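Local coordinates for uncharacterized conserved protein with double-stranded beta-helix domain (Klebsiella pneumoniae subsp. pneumoniae MGH 78578, PDB 3H8U) that is of unknown function but, as a member of the cupin family, probably binds a metal ion inside its double-stranded beta-helix barrel, at residues D62-E72 with M100-S111. Sequence-based numbering, arbitrary orientation.
Sequences DTWTVISGEAE and MNSGPEPFIFVS
Trp64 and Phe109 stack face to face inside the barrel. The phenyl ring covers one face of the indole, Phe109 CE2 closest at 3.2 Å from Trp64 CD2. The phenyl and six-membered indole centroids are 4.0 Å apart, the planes inclined by 25°. Phe109 reaches this place because CG sits between its backbone N and carbonyl carbon (chi1 65°). Phe107 lies on the same inner side. Ala71 CB stands over the centre of the Phe107 ring, 3.5 Å from that ring's centroid, in a CH-pi contact. Val66 CG1 comes up to Phe107 CE1 at 3.7 Å, the two side chains crossing at about a right angle.

Asp62 ties the polar end together. Its OD1 accepts a bond from Ser111 OG (2.7 Å) on the syn side. Its OD2 takes the indole N-H of Trp64 from above the carboxylate plane, which limits rotation of the indole, and also bonds His97.

The backbones pair antiparallel, Thr65 with Val110 and Glu72 with Met100. Between them is a classic beta bulge: Ile67 N and Ser68 N both donate to Ile108 O, at 2.7 and 3.1 Å from it. Ser68 OG then bonds Pro106 O (2.7 Å). Water 1 links Gly69 N to Glu105 OE1.

The paired segments run through both sheets of the cupin jelly roll. Strands 61-68 and 107-114 are neighbours in one, 70-74 and 97-101 in the other. Trp44 stacks on Phe109, Tyr73 meets Trp64 edge to face, and Leu83 of strand 80-84 touches Trp64, Val66 and Phe107. On the outer side, Thr65 and Val110 pack against the second subunit.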
ATOM      1  N   ASP A  62       8.900  -1.239  -6.008  1.00 29.42           N
ATOM      2  CA  ASP A  62       7.867  -2.121  -5.527  1.00 29.55           C
ATOM      3  C   ASP A  62       7.748  -1.974  -4.008  1.00 28.73           C
ATOM      4  O   ASP A  62       8.663  -2.315  -3.247  1.00 29.10           O
ATOM      5  CB  ASP A  62       8.189  -3.567  -5.899  1.00 29.00           C
ATOM      6  CG  ASP A  62       7.030  -4.521  -5.656  1.00 28.62           C
ATOM      7  OD1 ASP A  62       5.933  -4.081  -5.196  1.00 31.29           O
ATOM      8  OD2 ASP A  62       7.238  -5.739  -5.947  1.00 31.39           O
ATOM      9  N   THR A  63       6.622  -1.428  -3.594  1.00 28.80           N
ATOM     10  CA  THR A  63       6.325  -1.188  -2.194  1.00 28.90           C
ATOM     11  C   THR A  63       5.278  -2.206  -1.738  1.00 29.62           C
ATOM     12  O   THR A  63       4.166  -2.250  -2.281  1.00 29.69           O
ATOM     13  CB  THR A  63       5.793   0.256  -1.945  1.00 28.19           C
ATOM     14  OG1 THR A  63       6.747   1.205  -2.442  1.00 30.33           O
ATOM     15  CG2 THR A  63       5.622   0.476  -0.431  1.00 28.02           C
ATOM     16  N   TRP A  64       5.646  -3.027  -0.750  1.00 28.77           N
ATOM     17  CA  TRP A  64       4.740  -3.997  -0.183  1.00 29.46           C
ATOM     18  C   TRP A  64       4.224  -3.573   1.169  1.00 29.71           C
ATOM     19  O   TRP A  64       4.984  -3.144   2.028  1.00 30.04           O
ATOM     20  CB  TRP A  64       5.413  -5.353   0.035  1.00 30.40           C
ATOM     21  CG  TRP A  64       5.961  -6.054  -1.138  1.00 29.65           C
ATOM     22  CD1 TRP A  64       5.927  -5.667  -2.441  1.00 30.96           C
ATOM     23  CD2 TRP A  64       6.590  -7.341  -1.120  1.00 30.25           C
ATOM     24  NE1 TRP A  64       6.492  -6.629  -3.227  1.00 30.29           N
ATOM     25  CE2 TRP A  64       6.925  -7.660  -2.445  1.00 30.44           C
ATOM     26  CE3 TRP A  64       6.887  -8.263  -0.102  1.00 29.29           C
ATOM     27  CZ2 TRP A  64       7.546  -8.852  -2.798  1.00 30.30           C
ATOM     28  CZ3 TRP A  64       7.507  -9.457  -0.450  1.00 29.47           C
ATOM     29  CH2 TRP A  64       7.829  -9.745  -1.784  1.00 31.96           C
ATOM     30  N   THR A  65       2.911  -3.724   1.378  1.00 30.34           N
ATOM     31  CA  THR A  65       2.337  -3.509   2.704  1.00 29.77           C
ATOM     32  C   THR A  65       1.740  -4.835   3.188  1.00 29.33           C
ATOM     33  O   THR A  65       0.838  -5.390   2.576  1.00 28.22           O
ATOM     34  CB  THR A  65       1.282  -2.361   2.686  1.00 30.81           C
ATOM     35  OG1 THR A  65       1.927  -1.116   2.410  1.00 30.14           O
ATOM     36  CG2 THR A  65       0.599  -2.273   4.028  1.00 31.92           C
ATOM     37  N   VAL A  66       2.255  -5.340   4.305  1.00 29.36           N
ATOM     38  CA  VAL A  66       1.877  -6.652   4.766  1.00 30.21           C
ATOM     39  C   VAL A  66       0.582  -6.599   5.606  1.00 30.45           C
ATOM     40  O   VAL A  66       0.511  -5.908   6.651  1.00 31.09           O
ATOM     41  CB  VAL A  66       3.041  -7.341   5.537  1.00 29.81           C
ATOM     42  CG1 VAL A  66       2.622  -8.737   5.893  1.00 30.12           C
ATOM     43  CG2 VAL A  66       4.336  -7.379   4.681  1.00 29.95           C
ATOM     44  N   ILE A  67      -0.429  -7.321   5.124  1.00 31.17           N
ATOM     45  CA  ILE A  67      -1.760  -7.451   5.760  1.00 32.31           C
ATOM     46  C   ILE A  67      -1.789  -8.538   6.826  1.00 32.23           C
ATOM     47  O   ILE A  67      -2.360  -8.364   7.907  1.00 31.84           O
ATOM     48  CB  ILE A  67      -2.861  -7.817   4.689  1.00 32.82           C
ATOM     49  CG1 ILE A  67      -2.911  -6.780   3.548  1.00 35.14           C
ATOM     50  CG2 ILE A  67      -4.214  -7.926   5.308  1.00 34.41           C
ATOM     51  CD1 ILE A  67      -3.096  -5.363   4.059  1.00 38.11           C
ATOM     52  N   SER A  68      -1.180  -9.679   6.517  1.00 31.51           N
ATOM     53  CA  SER A  68      -1.270 -10.843   7.343  1.00 32.11           C
ATOM     54  C   SER A  68       0.013 -11.638   7.279  1.00 31.47           C
ATOM     55  O   SER A  68       0.645 -11.706   6.224  1.00 30.33           O
ATOM     56  CB  SER A  68      -2.489 -11.658   6.857  1.00 32.58           C
ATOM     57  OG  SER A  68      -2.357 -13.014   7.133  1.00 37.44           O
ATOM     58  N   GLY A  69       0.423 -12.193   8.421  1.00 30.62           N
ATOM     59  CA  GLY A  69       1.455 -13.232   8.451  1.00 31.35           C
ATOM     60  C   GLY A  69       2.872 -12.718   8.506  1.00 31.51           C
ATOM     61  O   GLY A  69       3.117 -11.526   8.702  1.00 31.16           O
ATOM     62  N   GLU A  70       3.803 -13.650   8.328  1.00 31.57           N
ATOM     63  CA  GLU A  70       5.222 -13.392   8.457  1.00 33.00           C
ATOM     64  C   GLU A  70       5.952 -14.035   7.257  1.00 32.72           C
ATOM     65  O   GLU A  70       5.516 -15.084   6.754  1.00 33.40           O
ATOM     66  CB  GLU A  70       5.726 -13.987   9.767  1.00 32.59           C
ATOM     67  CG  GLU A  70       5.199 -13.306  11.046  1.00 33.92           C
ATOM     68  CD  GLU A  70       5.923 -13.742  12.313  1.00 36.39           C
ATOM     69  OE1 GLU A  70       7.071 -14.231  12.240  1.00 42.72           O
ATOM     70  OE2 GLU A  70       5.346 -13.569  13.400  1.00 40.85           O
ATOM     71  N   ALA A  71       7.061 -13.435   6.827  1.00 31.72           N
ATOM     72  CA  ALA A  71       7.856 -13.965   5.733  1.00 31.44           C
ATOM     73  C   ALA A  71       9.324 -13.627   5.909  1.00 31.10           C
ATOM     74  O   ALA A  71       9.679 -12.700   6.641  1.00 30.31           O
ATOM     75  CB  ALA A  71       7.369 -13.425   4.392  1.00 30.74           C
ATOM     76  N   GLU A  72      10.151 -14.417   5.234  1.00 30.37           N
ATOM     77  CA  GLU A  72      11.552 -14.105   5.007  1.00 31.44           C
ATOM     78  C   GLU A  72      11.606 -13.293   3.738  1.00 31.55           C
ATOM     79  O   GLU A  72      11.274 -13.810   2.694  1.00 32.80           O
ATOM     80  CB  GLU A  72      12.327 -15.344   4.660  1.00 32.31           C
ATOM     81  CG  GLU A  72      12.557 -16.357   5.680  1.00 35.50           C
ATOM     82  CD  GLU A  72      13.220 -17.609   5.034  1.00 41.43           C
ATOM     83  OE1 GLU A  72      13.760 -17.580   3.863  1.00 44.72           O
ATOM     84  OE2 GLU A  72      13.164 -18.634   5.700  1.00 46.08           O
HETATM   85  N   MSE A 100       9.633 -15.821   1.155  1.00 30.59           N
HETATM   86  CA  MSE A 100       9.070 -17.122   1.504  1.00 31.29           C
HETATM   87  C   MSE A 100       8.230 -16.953   2.771  1.00 29.62           C
HETATM   88  O   MSE A 100       8.725 -16.354   3.747  1.00 29.77           O
HETATM   89  CB  MSE A 100      10.163 -18.182   1.740  1.00 30.49           C
HETATM   90  CG  MSE A 100       9.547 -19.619   1.682  1.00 34.15           C
HETATM   91 SE   MSE A 100      10.379 -20.847   2.802  0.75 36.75          SE
HETATM   92  CE  MSE A 100      10.124 -19.838   4.376  1.00 36.36           C
ATOM     93  N   ASN A 101       6.990 -17.466   2.749  1.00 28.60           N
ATOM     94  CA  ASN A 101       6.118 -17.491   3.942  1.00 27.53           C
ATOM     95  C   ASN A 101       6.719 -18.483   4.952  1.00 27.79           C
ATOM     96  O   ASN A 101       6.658 -19.706   4.749  1.00 27.37           O
ATOM     97  CB  ASN A 101       4.673 -17.873   3.599  1.00 27.67           C
ATOM     98  CG  ASN A 101       3.790 -17.881   4.804  1.00 26.58           C
ATOM     99  OD1 ASN A 101       4.298 -17.738   5.906  1.00 27.46           O
ATOM    100  ND2 ASN A 101       2.470 -18.019   4.622  1.00 26.03           N
ATOM    101  N   SER A 102       7.278 -17.949   6.044  1.00 27.20           N
ATOM    102  CA  SER A 102       7.884 -18.750   7.109  1.00 26.70           C
ATOM    103  C   SER A 102       6.865 -19.209   8.173  1.00 27.15           C
ATOM    104  O   SER A 102       7.199 -20.019   9.051  1.00 25.80           O
ATOM    105  CB  SER A 102       9.026 -17.966   7.772  1.00 27.75           C
ATOM    106  OG  SER A 102       8.609 -16.640   8.064  1.00 29.94           O
ATOM    107  N   GLY A 103       5.637 -18.701   8.089  1.00 27.13           N
ATOM    108  CA  GLY A 103       4.518 -19.277   8.825  1.00 27.10           C
ATOM    109  C   GLY A 103       4.337 -18.695  10.217  1.00 27.00           C
ATOM    110  O   GLY A 103       5.227 -17.967  10.693  1.00 26.92           O
ATOM    111  N   PRO A 104       3.261 -19.098  10.911  1.00 27.05           N
ATOM    112  CA  PRO A 104       2.261 -20.084  10.460  1.00 26.58           C
ATOM    113  C   PRO A 104       1.123 -19.579   9.596  1.00 27.10           C
ATOM    114  O   PRO A 104       0.491 -20.386   8.913  1.00 27.09           O
ATOM    115  CB  PRO A 104       1.694 -20.619  11.767  1.00 26.99           C
ATOM    116  CG  PRO A 104       1.932 -19.582  12.762  1.00 27.78           C
ATOM    117  CD  PRO A 104       3.071 -18.752  12.333  1.00 26.97           C
ATOM    118  N   GLU A 105       0.829 -18.285   9.653  1.00 26.73           N
ATOM    119  CA  GLU A 105      -0.368 -17.768   9.034  1.00 27.84           C
ATOM    120  C   GLU A 105      -0.158 -17.604   7.531  1.00 28.62           C
ATOM    121  O   GLU A 105       0.989 -17.531   7.080  1.00 27.94           O
ATOM    122  CB  GLU A 105      -0.732 -16.422   9.654  1.00 27.46           C
ATOM    123  CG  GLU A 105      -1.107 -16.536  11.109  1.00 31.40           C
ATOM    124  CD  GLU A 105      -1.660 -15.256  11.703  1.00 36.86           C
ATOM    125  OE1 GLU A 105      -2.051 -14.330  10.964  1.00 39.56           O
ATOM    126  OE2 GLU A 105      -1.738 -15.205  12.943  1.00 42.90           O
ATOM    127  N   PRO A 106      -1.275 -17.505   6.763  1.00 28.79           N
ATOM    128  CA  PRO A 106      -1.113 -17.037   5.393  1.00 30.03           C
ATOM    129  C   PRO A 106      -0.347 -15.718   5.365  1.00 29.90           C
ATOM    130  O   PRO A 106      -0.542 -14.838   6.238  1.00 30.55           O
ATOM    131  CB  PRO A 106      -2.550 -16.832   4.889  1.00 29.83           C
ATOM    132  CG  PRO A 106      -3.408 -16.880   6.146  1.00 30.44           C
ATOM    133  CD  PRO A 106      -2.687 -17.762   7.096  1.00 29.29           C
ATOM    134  N   PHE A 107       0.490 -15.555   4.350  1.00 29.65           N
ATOM    135  CA  PHE A 107       1.221 -14.303   4.178  1.00 29.73           C
ATOM    136  C   PHE A 107       0.530 -13.518   3.067  1.00 29.70           C
ATOM    137  O   PHE A 107       0.466 -13.989   1.933  1.00 30.17           O
ATOM    138  CB  PHE A 107       2.676 -14.626   3.839  1.00 30.77           C
ATOM    139  CG  PHE A 107       3.512 -13.435   3.455  1.00 31.15           C
ATOM    140  CD1 PHE A 107       3.660 -12.361   4.321  1.00 31.57           C
ATOM    141  CD2 PHE A 107       4.207 -13.413   2.252  1.00 29.95           C
ATOM    142  CE1 PHE A 107       4.472 -11.259   3.981  1.00 30.58           C
ATOM    143  CE2 PHE A 107       5.037 -12.301   1.918  1.00 28.64           C
ATOM    144  CZ  PHE A 107       5.141 -11.229   2.788  1.00 30.03           C
ATOM    145  N   ILE A 108      -0.055 -12.365   3.420  1.00 29.13           N
ATOM    146  CA  ILE A 108      -0.822 -11.587   2.463  1.00 29.30           C
ATOM    147  C   ILE A 108      -0.326 -10.148   2.467  1.00 29.17           C
ATOM    148  O   ILE A 108      -0.215  -9.511   3.524  1.00 28.85           O
ATOM    149  CB  ILE A 108      -2.356 -11.664   2.786  1.00 28.93           C
ATOM    150  CG1 ILE A 108      -2.856 -13.103   2.729  1.00 28.65           C
ATOM    151  CG2 ILE A 108      -3.166 -10.798   1.819  1.00 28.13           C
ATOM    152  CD1 ILE A 108      -4.257 -13.308   3.237  1.00 29.92           C
ATOM    153  N   PHE A 109      -0.051  -9.631   1.277  1.00 28.88           N
ATOM    154  CA  PHE A 109       0.414  -8.261   1.141  1.00 28.69           C
ATOM    155  C   PHE A 109      -0.111  -7.611  -0.120  1.00 28.33           C
ATOM    156  O   PHE A 109      -0.546  -8.277  -1.050  1.00 27.82           O
ATOM    157  CB  PHE A 109       1.949  -8.154   1.211  1.00 28.55           C
ATOM    158  CG  PHE A 109       2.663  -8.809   0.095  1.00 28.57           C
ATOM    159  CD1 PHE A 109       2.910 -10.181   0.126  1.00 30.82           C
ATOM    160  CD2 PHE A 109       3.114  -8.079  -0.983  1.00 30.27           C
ATOM    161  CE1 PHE A 109       3.594 -10.801  -0.892  1.00 30.32           C
ATOM    162  CE2 PHE A 109       3.794  -8.700  -2.030  1.00 30.46           C
ATOM    163  CZ  PHE A 109       4.056 -10.067  -1.963  1.00 29.94           C
ATOM    164  N   VAL A 110      -0.084  -6.289  -0.074  1.00 28.95           N
ATOM    165  CA  VAL A 110      -0.477  -5.452  -1.172  1.00 29.87           C
ATOM    166  C   VAL A 110       0.820  -4.891  -1.726  1.00 29.53           C
ATOM    167  O   VAL A 110       1.562  -4.202  -1.026  1.00 29.99           O
ATOM    168  CB  VAL A 110      -1.387  -4.317  -0.709  1.00 30.06           C
ATOM    169  CG1 VAL A 110      -1.645  -3.310  -1.901  1.00 31.36           C
ATOM    170  CG2 VAL A 110      -2.687  -4.882  -0.146  1.00 28.36           C
ATOM    171  N   SER A 111       1.046  -5.170  -3.002  1.00 29.68           N
ATOM    172  CA  SER A 111       2.157  -4.627  -3.764  1.00 29.81           C
ATOM    173  C   SER A 111       1.729  -3.451  -4.656  1.00 29.90           C
ATOM    174  O   SER A 111       0.776  -3.587  -5.444  1.00 28.79           O
ATOM    175  CB  SER A 111       2.736  -5.722  -4.664  1.00 30.55           C
ATOM    176  OG  SER A 111       3.556  -5.172  -5.674  1.00 30.65           O
TER
HETATM  177  O   HOH W   1      -0.872 -11.819  10.921  1.00 24.15           O
HETATM  178  O   HOH W   2       3.131 -16.345   8.086  1.00 17.81           O
HETATM  179  O   HOH W   3       7.741 -16.852  10.544  1.00 23.95           O